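Local coordinates for Glyoxalase/bleomycin resistance protein/dioxygenase (Catenulispora acidiphila, PDB 4N04) that belongs to the glyoxalase/bleomycin resistance/dioxygenase superfamily and may act as a dioxygenase, although its substrate is not established, at residues 15-20 and 33-38; 19-24 and 41-46; 23-26 and 31-34. The protein carries 1 engineered substitution. All blocks are in the same frame, centred on the assembly; numbering follows the deposited sequence.

Interaction 1: residues 15-20 and 33-38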
ATOM      1  N   GLY A  15      -3.901  10.400  -8.469  1.00 36.50           N
ATOM      2  CA  GLY A  15      -4.750  11.245  -9.296  1.00 40.38           C
ATOM      3  C   GLY A  15      -5.960  11.765  -8.536  1.00 49.26           C
ATOM      4  O   GLY A  15      -5.941  12.867  -8.006  1.00 53.93           O
ATOM      5  N   ASP A  16      -7.061  11.003  -8.475  1.00 54.20           N
ATOM      6  CA  ASP A  16      -8.200  11.361  -7.637  1.00 49.19           C
ATOM      7  C   ASP A  16      -7.942  10.942  -6.197  1.00 46.31           C
ATOM      8  O   ASP A  16      -7.775   9.757  -5.917  1.00 46.17           O
ATOM      9  CB  ASP A  16      -9.486  10.719  -8.162  1.00 55.80           C
ATOM     10  CG  ASP A  16     -10.600  10.687  -7.116  1.00 71.04           C
ATOM     11  OD1 ASP A  16     -10.678  11.579  -6.237  1.00 76.86           O
ATOM     12  OD2 ASP A  16     -11.416   9.752  -7.174  1.00 78.07           O
ATOM     13  N   PHE A  17      -7.928  11.906  -5.282  1.00 43.56           N
ATOM     14  CA  PHE A  17      -7.630  11.597  -3.891  1.00 48.08           C
ATOM     15  C   PHE A  17      -8.652  10.637  -3.267  1.00 52.51           C
ATOM     16  O   PHE A  17      -8.272   9.636  -2.657  1.00 53.66           O
ATOM     17  CB  PHE A  17      -7.502  12.868  -3.066  1.00 46.95           C
ATOM     18  CG  PHE A  17      -7.157  12.619  -1.628  1.00 51.55           C
ATOM     19  CD1 PHE A  17      -5.849  12.366  -1.248  1.00 52.46           C
ATOM     20  CD2 PHE A  17      -8.138  12.636  -0.651  1.00 51.86           C
ATOM     21  CE1 PHE A  17      -5.524  12.140   0.086  1.00 51.68           C
ATOM     22  CE2 PHE A  17      -7.819  12.414   0.684  1.00 52.55           C
ATOM     23  CZ  PHE A  17      -6.509  12.165   1.050  1.00 53.64           C
ATOM     24  N   GLY A  18      -9.940  10.932  -3.433  1.00 51.93           N
ATOM     25  CA  GLY A  18     -10.992  10.086  -2.896  1.00 45.64           C
ATOM     26  C   GLY A  18     -10.914   8.617  -3.285  1.00 46.89           C
ATOM     27  O   GLY A  18     -11.042   7.735  -2.431  1.00 45.58           O
ATOM     28  N   ALA A  19     -10.698   8.339  -4.571  1.00 45.67           N
ATOM     29  CA  ALA A  19     -10.567   6.954  -5.028  1.00 44.53           C
ATOM     30  C   ALA A  19      -9.366   6.290  -4.366  1.00 49.94           C
ATOM     31  O   ALA A  19      -9.435   5.147  -3.907  1.00 52.45           O
ATOM     32  CB  ALA A  19     -10.439   6.889  -6.529  1.00 44.09           C
ATOM     33  N   ALA A  20      -8.265   7.025  -4.304  1.00 44.64           N
ATOM     34  CA  ALA A  20      -7.030   6.487  -3.752  1.00 45.91           C
ATOM     35  C   ALA A  20      -7.166   6.216  -2.253  1.00 46.44           C
ATOM     36  O   ALA A  20      -6.730   5.173  -1.754  1.00 43.20           O
ATOM     37  CB  ALA A  20      -5.849   7.429  -4.041  1.00 42.28           C
ATOM     38  N   THR A  33      -3.696   7.488   9.768  1.00 56.56           N
ATOM     39  CA  THR A  33      -3.306   7.980  11.084  1.00 48.70           C
ATOM     40  C   THR A  33      -3.544   9.498  11.228  1.00 48.86           C
ATOM     41  O   THR A  33      -3.911   9.967  12.298  1.00 54.60           O
ATOM     42  CB  THR A  33      -1.846   7.632  11.391  1.00 52.23           C
ATOM     43  OG1 THR A  33      -1.664   6.210  11.292  1.00 54.39           O
ATOM     44  CG2 THR A  33      -1.454   8.100  12.781  1.00 49.07           C
ATOM     45  N   PHE A  34      -3.340  10.256  10.155  1.00 50.35           N
ATOM     46  CA  PHE A  34      -3.684  11.678  10.122  1.00 48.78           C
ATOM     47  C   PHE A  34      -3.669  12.242   8.714  1.00 51.27           C
ATOM     48  O   PHE A  34      -3.101  11.633   7.802  1.00 49.17           O
ATOM     49  CB  PHE A  34      -2.771  12.516  11.024  1.00 49.03           C
ATOM     50  CG  PHE A  34      -1.307  12.421  10.697  1.00 48.63           C
ATOM     51  CD1 PHE A  34      -0.669  13.448  10.002  1.00 54.26           C
ATOM     52  CD2 PHE A  34      -0.553  11.329  11.123  1.00 48.51           C
ATOM     53  CE1 PHE A  34       0.698  13.377   9.713  1.00 48.30           C
ATOM     54  CE2 PHE A  34       0.812  11.247  10.844  1.00 51.26           C
ATOM     55  CZ  PHE A  34       1.440  12.273  10.131  1.00 52.13           C
ATOM     56  N   TYR A  35      -4.295  13.408   8.546  1.00 48.87           N
ATOM     57  CA  TYR A  35      -4.269  14.136   7.278  1.00 60.62           C
ATOM     58  C   TYR A  35      -3.493  15.443   7.411  1.00 59.83           C
ATOM     59  O   TYR A  35      -4.011  16.415   7.936  1.00 62.82           O
ATOM     60  CB  TYR A  35      -5.679  14.467   6.788  1.00 49.26           C
ATOM     61  CG  TYR A  35      -6.597  13.291   6.594  1.00 49.24           C
ATOM     62  CD1 TYR A  35      -6.949  12.865   5.323  1.00 49.02           C
ATOM     63  CD2 TYR A  35      -7.123  12.614   7.680  1.00 49.55           C
ATOM     64  CE1 TYR A  35      -7.797  11.792   5.137  1.00 54.43           C
ATOM     65  CE2 TYR A  35      -7.968  11.537   7.511  1.00 49.66           C
ATOM     66  CZ  TYR A  35      -8.308  11.132   6.240  1.00 58.60           C
ATOM     67  OH  TYR A  35      -9.158  10.059   6.084  1.00 61.83           O
ATOM     68  N   PRO A  36      -2.247  15.470   6.924  1.00 61.33           N
ATOM     69  CA  PRO A  36      -1.475  16.716   6.848  1.00 60.64           C
ATOM     70  C   PRO A  36      -2.255  17.839   6.161  1.00 61.17           C
ATOM     71  O   PRO A  36      -2.169  18.978   6.599  1.00 67.81           O
ATOM     72  CB  PRO A  36      -0.268  16.322   6.001  1.00 59.99           C
ATOM     73  CG  PRO A  36      -0.100  14.872   6.261  1.00 59.24           C
ATOM     74  CD  PRO A  36      -1.481  14.312   6.437  1.00 57.39           C
ATOM     75  N   HIS A  37      -2.989  17.531   5.095  1.00 55.86           N
ATOM     76  CA  HIS A  37      -3.950  18.476   4.538  1.00 55.44           C
ATOM     77  C   HIS A  37      -5.105  17.734   3.873  1.00 56.68           C
ATOM     78  O   HIS A  37      -5.301  16.551   4.130  1.00 58.86           O
ATOM     79  CB  HIS A  37      -3.291  19.495   3.602  1.00 59.72           C
ATOM     80  CG  HIS A  37      -2.759  18.913   2.332  1.00 62.27           C
ATOM     81  ND1 HIS A  37      -3.560  18.635   1.246  1.00 64.74           N
ATOM     82  CD2 HIS A  37      -1.499  18.584   1.964  1.00 67.66           C
ATOM     83  CE1 HIS A  37      -2.820  18.144   0.268  1.00 69.43           C
ATOM     84  NE2 HIS A  37      -1.564  18.103   0.676  1.00 71.24           N
ATOM     85  N   GLU A  38      -5.880  18.412   3.036  1.00 58.28           N
ATOM     86  CA  GLU A  38      -7.097  17.792   2.523  1.00 62.86           C
ATOM     87  C   GLU A  38      -6.883  16.723   1.461  1.00 61.36           C
ATOM     88  O   GLU A  38      -7.671  15.787   1.369  1.00 64.86           O
ATOM     89  CB  GLU A  38      -8.090  18.827   2.019  1.00 75.27           C
ATOM     90  CG  GLU A  38      -9.502  18.465   2.426  1.00 90.14           C
ATOM     91  CD  GLU A  38     -10.556  19.124   1.570  1.00100.31           C
ATOM     92  OE1 GLU A  38     -10.232  19.497   0.416  1.00103.22           O
ATOM     93  OE2 GLU A  38     -11.705  19.256   2.055  1.00102.08           O
TER
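Phe17, in the first turn of helix 17-28, presents its ring to residues 33-38 in two ways: one face lies under the backbone carbonyl of Glu38, and the far edge is directed at Tyr35. The carbonyl contact is the nearer. Glu38 O lies 3.4 Å from Phe17 CE2 and 3.8 Å from Phe17 CD2, so the oxygen sits over one border of the ring, not over its centre. At the edge, close to the ring plane, Phe17 CZ approaches Tyr35 CE1 at 4.3 Å, and the tyrosine also offers its edge; the two rings meet border to border without stacking. With CG anti to the backbone N (chi1 -178°), the phenyl ring extends away from the helix toward residues 35 and 38, where it also touches Ala41 of strand 40-46. The helix start behind it is held by Asp16 at the N-cap, whose OD2 accepts a weak bond from Ala19 N, 3.0 Å away, while Phe17 N donates to Glu55 OE2. One buried phenylalanine thus bridges the helix start, the edge strand 34-37 (through Tyr35) and the loop residue Glu38 just after it. The contact is a van der Waals one, a carbonyl oxygen over the rim of a ring face plus one long ring-edge approach; with no hydrogen bond across it, it probably adds only modest, weakly directional attraction.

Interaction 2: residues 19-24 and 41-46; sequences AALAWY and AVWQLE
Trp43 reaches from strand 40-46 to helix 17-28 and meets Leu21 and Tyr24 with the benzo end of its indole. Its CB leaves the strand on the helix side, and CG stands anti to the carbonyl carbon (chi1 -75°), which carries the long ring across the gap between the two backbones. Midway along the side chain, NE1 donates to the carbonyl oxygen of Ala30 in the loop after the helix, so the polar edge of the indole is satisfied. Farther out, CZ2 lies 3.9 Å from Tyr24 CB and 4.0 Å from Leu21 CD1. CH2, the outermost carbon here, comes closer to both, at 3.7 Å from Tyr24 CB and 3.8 Å from Leu21 CD1. The same methyl reaches Ala41 CB at 4.2 Å, so Leu21 spans two residues of the strand that face the helix. Tyr24 offers only its CB to the indole; its ring leads away, and its hydroxyl is hydrogen-bonded to Asp103. The axes of segments 19-24 and 41-46 run nearly parallel, 14° between their N-to-C directions and 10.7 Å apart at closest approach, a gap bridged by the indole together with Leu21 CD1. This is helix-on-sheet packing in the N-terminal βαβββ unit of a vicinal oxygen chelate fold. With no hydrogen bond across it, the contact depends on buried apolar surface, while the bond at NE1 probably limits rotation of the indole.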
ATOM      1  N   ALA A  19     -10.698   8.339  -4.571  1.00 45.67           N
ATOM      2  CA  ALA A  19     -10.567   6.954  -5.028  1.00 44.53           C
ATOM      3  C   ALA A  19      -9.366   6.290  -4.366  1.00 49.94           C
ATOM      4  O   ALA A  19      -9.435   5.147  -3.907  1.00 52.45           O
ATOM      5  CB  ALA A  19     -10.439   6.889  -6.529  1.00 44.09           C
ATOM      6  N   ALA A  20      -8.265   7.025  -4.304  1.00 44.64           N
ATOM      7  CA  ALA A  20      -7.030   6.487  -3.752  1.00 45.91           C
ATOM      8  C   ALA A  20      -7.166   6.216  -2.253  1.00 46.44           C
ATOM      9  O   ALA A  20      -6.730   5.173  -1.754  1.00 43.20           O
ATOM     10  CB  ALA A  20      -5.849   7.429  -4.041  1.00 42.28           C
ATOM     11  N   LEU A  21      -7.764   7.161  -1.537  1.00 43.98           N
ATOM     12  CA  LEU A  21      -7.958   7.012  -0.106  1.00 46.80           C
ATOM     13  C   LEU A  21      -8.813   5.782   0.186  1.00 50.54           C
ATOM     14  O   LEU A  21      -8.491   4.998   1.084  1.00 49.04           O
ATOM     15  CB  LEU A  21      -8.605   8.269   0.473  1.00 45.21           C
ATOM     16  CG  LEU A  21      -9.031   8.251   1.942  1.00 51.99           C
ATOM     17  CD1 LEU A  21      -7.874   7.889   2.856  1.00 45.66           C
ATOM     18  CD2 LEU A  21      -9.589   9.621   2.312  1.00 53.28           C
ATOM     19  N   ALA A  22      -9.888   5.613  -0.581  1.00 45.36           N
ATOM     20  CA  ALA A  22     -10.764   4.466  -0.416  1.00 56.81           C
ATOM     21  C   ALA A  22      -9.973   3.174  -0.603  1.00 57.02           C
ATOM     22  O   ALA A  22      -9.988   2.279   0.257  1.00 57.21           O
ATOM     23  CB  ALA A  22     -11.903   4.536  -1.408  1.00 46.21           C
ATOM     24  N   TRP A  23      -9.265   3.094  -1.728  1.00 54.77           N
ATOM     25  CA  TRP A  23      -8.500   1.908  -2.078  1.00 43.93           C
ATOM     26  C   TRP A  23      -7.429   1.576  -1.043  1.00 43.64           C
ATOM     27  O   TRP A  23      -7.351   0.442  -0.579  1.00 44.67           O
ATOM     28  CB  TRP A  23      -7.885   2.061  -3.464  1.00 43.19           C
ATOM     29  CG  TRP A  23      -7.252   0.809  -3.964  1.00 48.10           C
ATOM     30  CD1 TRP A  23      -7.861  -0.195  -4.658  1.00 42.83           C
ATOM     31  CD2 TRP A  23      -5.882   0.417  -3.807  1.00 44.94           C
ATOM     32  NE1 TRP A  23      -6.957  -1.189  -4.940  1.00 42.25           N
ATOM     33  CE2 TRP A  23      -5.734  -0.836  -4.434  1.00 45.46           C
ATOM     34  CE3 TRP A  23      -4.767   1.002  -3.196  1.00 44.91           C
ATOM     35  CZ2 TRP A  23      -4.518  -1.512  -4.468  1.00 41.04           C
ATOM     36  CZ3 TRP A  23      -3.558   0.323  -3.231  1.00 40.87           C
ATOM     37  CH2 TRP A  23      -3.448  -0.919  -3.858  1.00 40.63           C
ATOM     38  N   TYR A  24      -6.613   2.547  -0.660  1.00 43.34           N
ATOM     39  CA  TYR A  24      -5.572   2.272   0.328  1.00 44.60           C
ATOM     40  C   TYR A  24      -6.158   1.874   1.683  1.00 44.70           C
ATOM     41  O   TYR A  24      -5.570   1.074   2.416  1.00 43.78           O
ATOM     42  CB  TYR A  24      -4.597   3.453   0.457  1.00 42.66           C
ATOM     43  CG  TYR A  24      -3.580   3.512  -0.670  1.00 44.05           C
ATOM     44  CD1 TYR A  24      -2.349   2.870  -0.558  1.00 41.12           C
ATOM     45  CD2 TYR A  24      -3.868   4.182  -1.849  1.00 41.59           C
ATOM     46  CE1 TYR A  24      -1.420   2.904  -1.591  1.00 40.34           C
ATOM     47  CE2 TYR A  24      -2.975   4.227  -2.876  1.00 40.85           C
ATOM     48  CZ  TYR A  24      -1.739   3.586  -2.755  1.00 47.74           C
ATOM     49  OH  TYR A  24      -0.843   3.639  -3.791  1.00 39.52           O
ATOM     50  N   ALA A  41      -2.941  11.905   2.962  1.00 46.73           N
ATOM     51  CA  ALA A  41      -3.241  10.990   4.043  1.00 42.97           C
ATOM     52  C   ALA A  41      -2.000  10.164   4.365  1.00 47.44           C
ATOM     53  O   ALA A  41      -1.324   9.666   3.462  1.00 48.21           O
ATOM     54  CB  ALA A  41      -4.401  10.093   3.654  1.00 39.16           C
ATOM     55  N   VAL A  42      -1.713  10.034   5.653  1.00 37.30           N
ATOM     56  CA  VAL A  42      -0.560   9.307   6.157  1.00 36.90           C
ATOM     57  C   VAL A  42      -1.018   8.117   6.997  1.00 44.02           C
ATOM     58  O   VAL A  42      -1.873   8.263   7.868  1.00 45.96           O
ATOM     59  CB  VAL A  42       0.287  10.211   7.066  1.00 37.69           C
ATOM     60  CG1 VAL A  42       1.454   9.448   7.664  1.00 37.24           C
ATOM     61  CG2 VAL A  42       0.767  11.428   6.310  1.00 37.88           C
ATOM     62  N   TRP A  43      -0.468   6.937   6.723  1.00 41.22           N
ATOM     63  CA  TRP A  43      -0.686   5.774   7.574  1.00 37.33           C
ATOM     64  C   TRP A  43       0.600   5.455   8.297  1.00 45.06           C
ATOM     65  O   TRP A  43       1.654   5.310   7.671  1.00 43.89           O
ATOM     66  CB  TRP A  43      -1.059   4.536   6.769  1.00 37.71           C
ATOM     67  CG  TRP A  43      -2.433   4.499   6.235  1.00 38.32           C
ATOM     68  CD1 TRP A  43      -3.480   3.791   6.734  1.00 39.62           C
ATOM     69  CD2 TRP A  43      -2.916   5.158   5.064  1.00 43.22           C
ATOM     70  NE1 TRP A  43      -4.593   3.973   5.955  1.00 40.30           N
ATOM     71  CE2 TRP A  43      -4.277   4.815   4.923  1.00 44.36           C
ATOM     72  CE3 TRP A  43      -2.336   6.015   4.121  1.00 37.76           C
ATOM     73  CZ2 TRP A  43      -5.066   5.291   3.880  1.00 40.18           C
ATOM     74  CZ3 TRP A  43      -3.121   6.493   3.087  1.00 44.09           C
ATOM     75  CH2 TRP A  43      -4.470   6.128   2.971  1.00 43.79           C
ATOM     76  N   GLN A  44       0.519   5.329   9.615  1.00 46.30           N
ATOM     77  CA  GLN A  44       1.612   4.725  10.347  1.00 46.80           C
ATOM     78  C   GLN A  44       1.388   3.229  10.342  1.00 44.62           C
ATOM     79  O   GLN A  44       0.394   2.745  10.884  1.00 45.27           O
ATOM     80  CB  GLN A  44       1.686   5.224  11.776  1.00 47.34           C
ATOM     81  CG  GLN A  44       2.793   4.544  12.539  1.00 49.87           C
ATOM     82  CD  GLN A  44       3.256   5.369  13.702  1.00 55.86           C
ATOM     83  OE1 GLN A  44       3.396   6.585  13.592  1.00 59.13           O
ATOM     84  NE2 GLN A  44       3.483   4.721  14.835  1.00 59.22           N
ATOM     85  N   LEU A  45       2.304   2.512   9.703  1.00 41.47           N
ATOM     86  CA  LEU A  45       2.204   1.069   9.568  1.00 44.03           C
ATOM     87  C   LEU A  45       2.831   0.436  10.792  1.00 47.18           C
ATOM     88  O   LEU A  45       2.386  -0.594  11.282  1.00 44.87           O
ATOM     89  CB  LEU A  45       2.928   0.612   8.306  1.00 40.13           C
ATOM     90  CG  LEU A  45       2.451   1.342   7.053  1.00 40.74           C
ATOM     91  CD1 LEU A  45       3.179   0.838   5.821  1.00 38.24           C
ATOM     92  CD2 LEU A  45       0.945   1.198   6.885  1.00 39.14           C
ATOM     93  N   GLU A  46       3.863   1.099  11.288  1.00 47.50           N
ATOM     94  CA  GLU A  46       4.658   0.613  12.391  1.00 48.88           C
ATOM     95  C   GLU A  46       5.528   1.791  12.789  1.00 51.18           C
ATOM     96  O   GLU A  46       5.500   2.835  12.137  1.00 50.80           O
ATOM     97  CB  GLU A  46       5.522  -0.565  11.950  1.00 53.13           C
ATOM     98  CG  GLU A  46       5.681  -1.628  12.998  1.00 68.08           C
ATOM     99  CD  GLU A  46       4.367  -2.298  13.349  1.00 81.51           C
ATOM    100  OE1 GLU A  46       3.709  -1.870  14.334  1.00 83.65           O
ATOM    101  OE2 GLU A  46       3.995  -3.257  12.636  1.00 85.86           O
TER

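Interaction 3: residues 23-26 and 31-34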
ATOM      1  N   TRP A  23      -9.265   3.094  -1.728  1.00 54.77           N
ATOM      2  CA  TRP A  23      -8.500   1.908  -2.078  1.00 43.93           C
ATOM      3  C   TRP A  23      -7.429   1.576  -1.043  1.00 43.64           C
ATOM      4  O   TRP A  23      -7.351   0.442  -0.579  1.00 44.67           O
ATOM      5  CB  TRP A  23      -7.885   2.061  -3.464  1.00 43.19           C
ATOM      6  CG  TRP A  23      -7.252   0.809  -3.964  1.00 48.10           C
ATOM      7  CD1 TRP A  23      -7.861  -0.195  -4.658  1.00 42.83           C
ATOM      8  CD2 TRP A  23      -5.882   0.417  -3.807  1.00 44.94           C
ATOM      9  NE1 TRP A  23      -6.957  -1.189  -4.940  1.00 42.25           N
ATOM     10  CE2 TRP A  23      -5.734  -0.836  -4.434  1.00 45.46           C
ATOM     11  CE3 TRP A  23      -4.767   1.002  -3.196  1.00 44.91           C
ATOM     12  CZ2 TRP A  23      -4.518  -1.512  -4.468  1.00 41.04           C
ATOM     13  CZ3 TRP A  23      -3.558   0.323  -3.231  1.00 40.87           C
ATOM     14  CH2 TRP A  23      -3.448  -0.919  -3.858  1.00 40.63           C
ATOM     15  N   TYR A  24      -6.613   2.547  -0.660  1.00 43.34           N
ATOM     16  CA  TYR A  24      -5.572   2.272   0.328  1.00 44.60           C
ATOM     17  C   TYR A  24      -6.158   1.874   1.683  1.00 44.70           C
ATOM     18  O   TYR A  24      -5.570   1.074   2.416  1.00 43.78           O
ATOM     19  CB  TYR A  24      -4.597   3.453   0.457  1.00 42.66           C
ATOM     20  CG  TYR A  24      -3.580   3.512  -0.670  1.00 44.05           C
ATOM     21  CD1 TYR A  24      -2.349   2.870  -0.558  1.00 41.12           C
ATOM     22  CD2 TYR A  24      -3.868   4.182  -1.849  1.00 41.59           C
ATOM     23  CE1 TYR A  24      -1.420   2.904  -1.591  1.00 40.34           C
ATOM     24  CE2 TYR A  24      -2.975   4.227  -2.876  1.00 40.85           C
ATOM     25  CZ  TYR A  24      -1.739   3.586  -2.755  1.00 47.74           C
ATOM     26  OH  TYR A  24      -0.843   3.639  -3.791  1.00 39.52           O
ATOM     27  N   ARG A  25      -7.319   2.432   2.010  1.00 50.03           N
ATOM     28  CA  ARG A  25      -8.028   2.066   3.232  1.00 55.58           C
ATOM     29  C   ARG A  25      -8.366   0.574   3.207  1.00 54.54           C
ATOM     30  O   ARG A  25      -8.008  -0.176   4.126  1.00 45.83           O
ATOM     31  CB  ARG A  25      -9.306   2.892   3.385  1.00 62.12           C
ATOM     32  CG  ARG A  25      -9.607   3.295   4.819  1.00 67.42           C
ATOM     33  CD  ARG A  25     -11.106   3.450   5.048  1.00 69.26           C
ATOM     34  NE  ARG A  25     -11.728   4.332   4.066  1.00 68.01           N
ATOM     35  CZ  ARG A  25     -11.806   5.651   4.202  1.00 68.89           C
ATOM     36  NH1 ARG A  25     -11.293   6.235   5.280  1.00 68.47           N
ATOM     37  NH2 ARG A  25     -12.393   6.390   3.263  1.00 67.03           N
ATOM     38  N   SER A  26      -9.045   0.150   2.143  1.00 51.18           N
ATOM     39  CA  SER A  26      -9.357  -1.261   1.943  1.00 49.47           C
ATOM     40  C   SER A  26      -8.113  -2.143   2.029  1.00 52.64           C
ATOM     41  O   SER A  26      -8.097  -3.130   2.757  1.00 60.43           O
ATOM     42  CB  SER A  26     -10.044  -1.468   0.598  1.00 50.19           C
ATOM     43  OG  SER A  26     -11.275  -0.761   0.536  1.00 54.46           O
ATOM     44  N   GLU A  31      -7.608   3.128   8.903  1.00 60.06           N
ATOM     45  CA  GLU A  31      -7.890   4.497   8.525  1.00 61.79           C
ATOM     46  C   GLU A  31      -6.581   5.240   8.610  1.00 58.28           C
ATOM     47  O   GLU A  31      -5.681   4.824   9.348  1.00 56.91           O
ATOM     48  CB  GLU A  31      -8.889   5.101   9.519  1.00 67.41           C
ATOM     49  CG  GLU A  31     -10.280   4.519   9.409  1.00 70.17           C
ATOM     50  CD  GLU A  31     -11.112   5.244   8.376  1.00 74.01           C
ATOM     51  OE1 GLU A  31     -10.713   6.367   7.987  1.00 74.31           O
ATOM     52  OE2 GLU A  31     -12.158   4.695   7.959  1.00 76.98           O
ATOM     53  N   PRO A  32      -6.459   6.332   7.852  1.00 48.65           N
ATOM     54  CA  PRO A  32      -5.260   7.163   7.925  1.00 58.39           C
ATOM     55  C   PRO A  32      -4.960   7.539   9.369  1.00 60.52           C
ATOM     56  O   PRO A  32      -5.886   7.850  10.114  1.00 67.60           O
ATOM     57  CB  PRO A  32      -5.665   8.400   7.136  1.00 48.15           C
ATOM     58  CG  PRO A  32      -6.613   7.882   6.127  1.00 48.25           C
ATOM     59  CD  PRO A  32      -7.365   6.759   6.776  1.00 48.72           C
ATOM     60  N   THR A  33      -3.696   7.488   9.768  1.00 56.56           N
ATOM     61  CA  THR A  33      -3.306   7.980  11.084  1.00 48.70           C
ATOM     62  C   THR A  33      -3.544   9.498  11.228  1.00 48.86           C
ATOM     63  O   THR A  33      -3.911   9.967  12.298  1.00 54.60           O
ATOM     64  CB  THR A  33      -1.846   7.632  11.391  1.00 52.23           C
ATOM     65  OG1 THR A  33      -1.664   6.210  11.292  1.00 54.39           O
ATOM     66  CG2 THR A  33      -1.454   8.100  12.781  1.00 49.07           C
ATOM     67  N   PHE A  34      -3.340  10.256  10.155  1.00 50.35           N
ATOM     68  CA  PHE A  34      -3.684  11.678  10.122  1.00 48.78           C
ATOM     69  C   PHE A  34      -3.669  12.242   8.714  1.00 51.27           C
ATOM     70  O   PHE A  34      -3.101  11.633   7.802  1.00 49.17           O
ATOM     71  CB  PHE A  34      -2.771  12.516  11.024  1.00 49.03           C
ATOM     72  CG  PHE A  34      -1.307  12.421  10.697  1.00 48.63           C
ATOM     73  CD1 PHE A  34      -0.669  13.448  10.002  1.00 54.26           C
ATOM     74  CD2 PHE A  34      -0.553  11.329  11.123  1.00 48.51           C
ATOM     75  CE1 PHE A  34       0.698  13.377   9.713  1.00 48.30           C
ATOM     76  CE2 PHE A  34       0.812  11.247  10.844  1.00 51.26           C
ATOM     77  CZ  PHE A  34       1.440  12.273  10.131  1.00 52.13           C
TER
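The connection from helix 17-28 to strand 34-37 folds back on the helix, and a salt bridge between Arg25 and Glu31 spans this turn of the chain. Arg25 NH1 lies 2.8 Å from Glu31 OE1, at the edge of the guanidinium and near its plane. The hydrogen bond within this pair is weak, because its N-H...O angle is only 121°. Glu31 OE2 lies farther from the same nitrogen, 3.2 Å from Arg25 NH1, and it also comes within 3.3 Å of Arg25 CD. The carboxylate crosses the end of the arginine chain at a slant, its plane turned 41° from that of the guanidinium, so the groups do not form a coplanar two-bond pair. In the N-terminal βαβββ unit, this return leads the chain from the helix into the edge strand of the sheet that the helix packs on, and the CA atoms of Arg25 and Glu31 come within 5.8 Å of each other. Although the CB of Glu31 points away from the helix, a bend at chi2 (-87°) turns its carboxylate back toward the arginine. Next along the chain, Pro32 CD approaches Arg25 NH1 at 4.2 Å, while the proline ring reaches inward to touch Ala41 and Trp43 of strand 40-46. The ion pair lies at the protein surface, where solvent would be expected to weaken its electrostatic attraction.

How the interactions relate
All three contacts draw on helix 17-28: segments 15-20 (which includes the N-cap), 19-24 and 23-26 follow one another along its start and middle and serve interactions 1, 2 and 3 in that order. Their partners do not follow it: 31-34 begins before 33-38 and shares Thr33 and Phe34 with it, and 41-46 comes last. Interactions 2 and 3 have centres about 3 Å apart; interaction 1 lies about 8 Å from interaction 2 and about 9 Å from interaction 3. Interactions 1 and 2 reach neighbouring strands of one sheet, 34-37 and 40-46. Pro32 meets Leu21, linking interactions 2 and 3. Together, buried packing and a surface ion pair fasten one helix to its sheet and return loop.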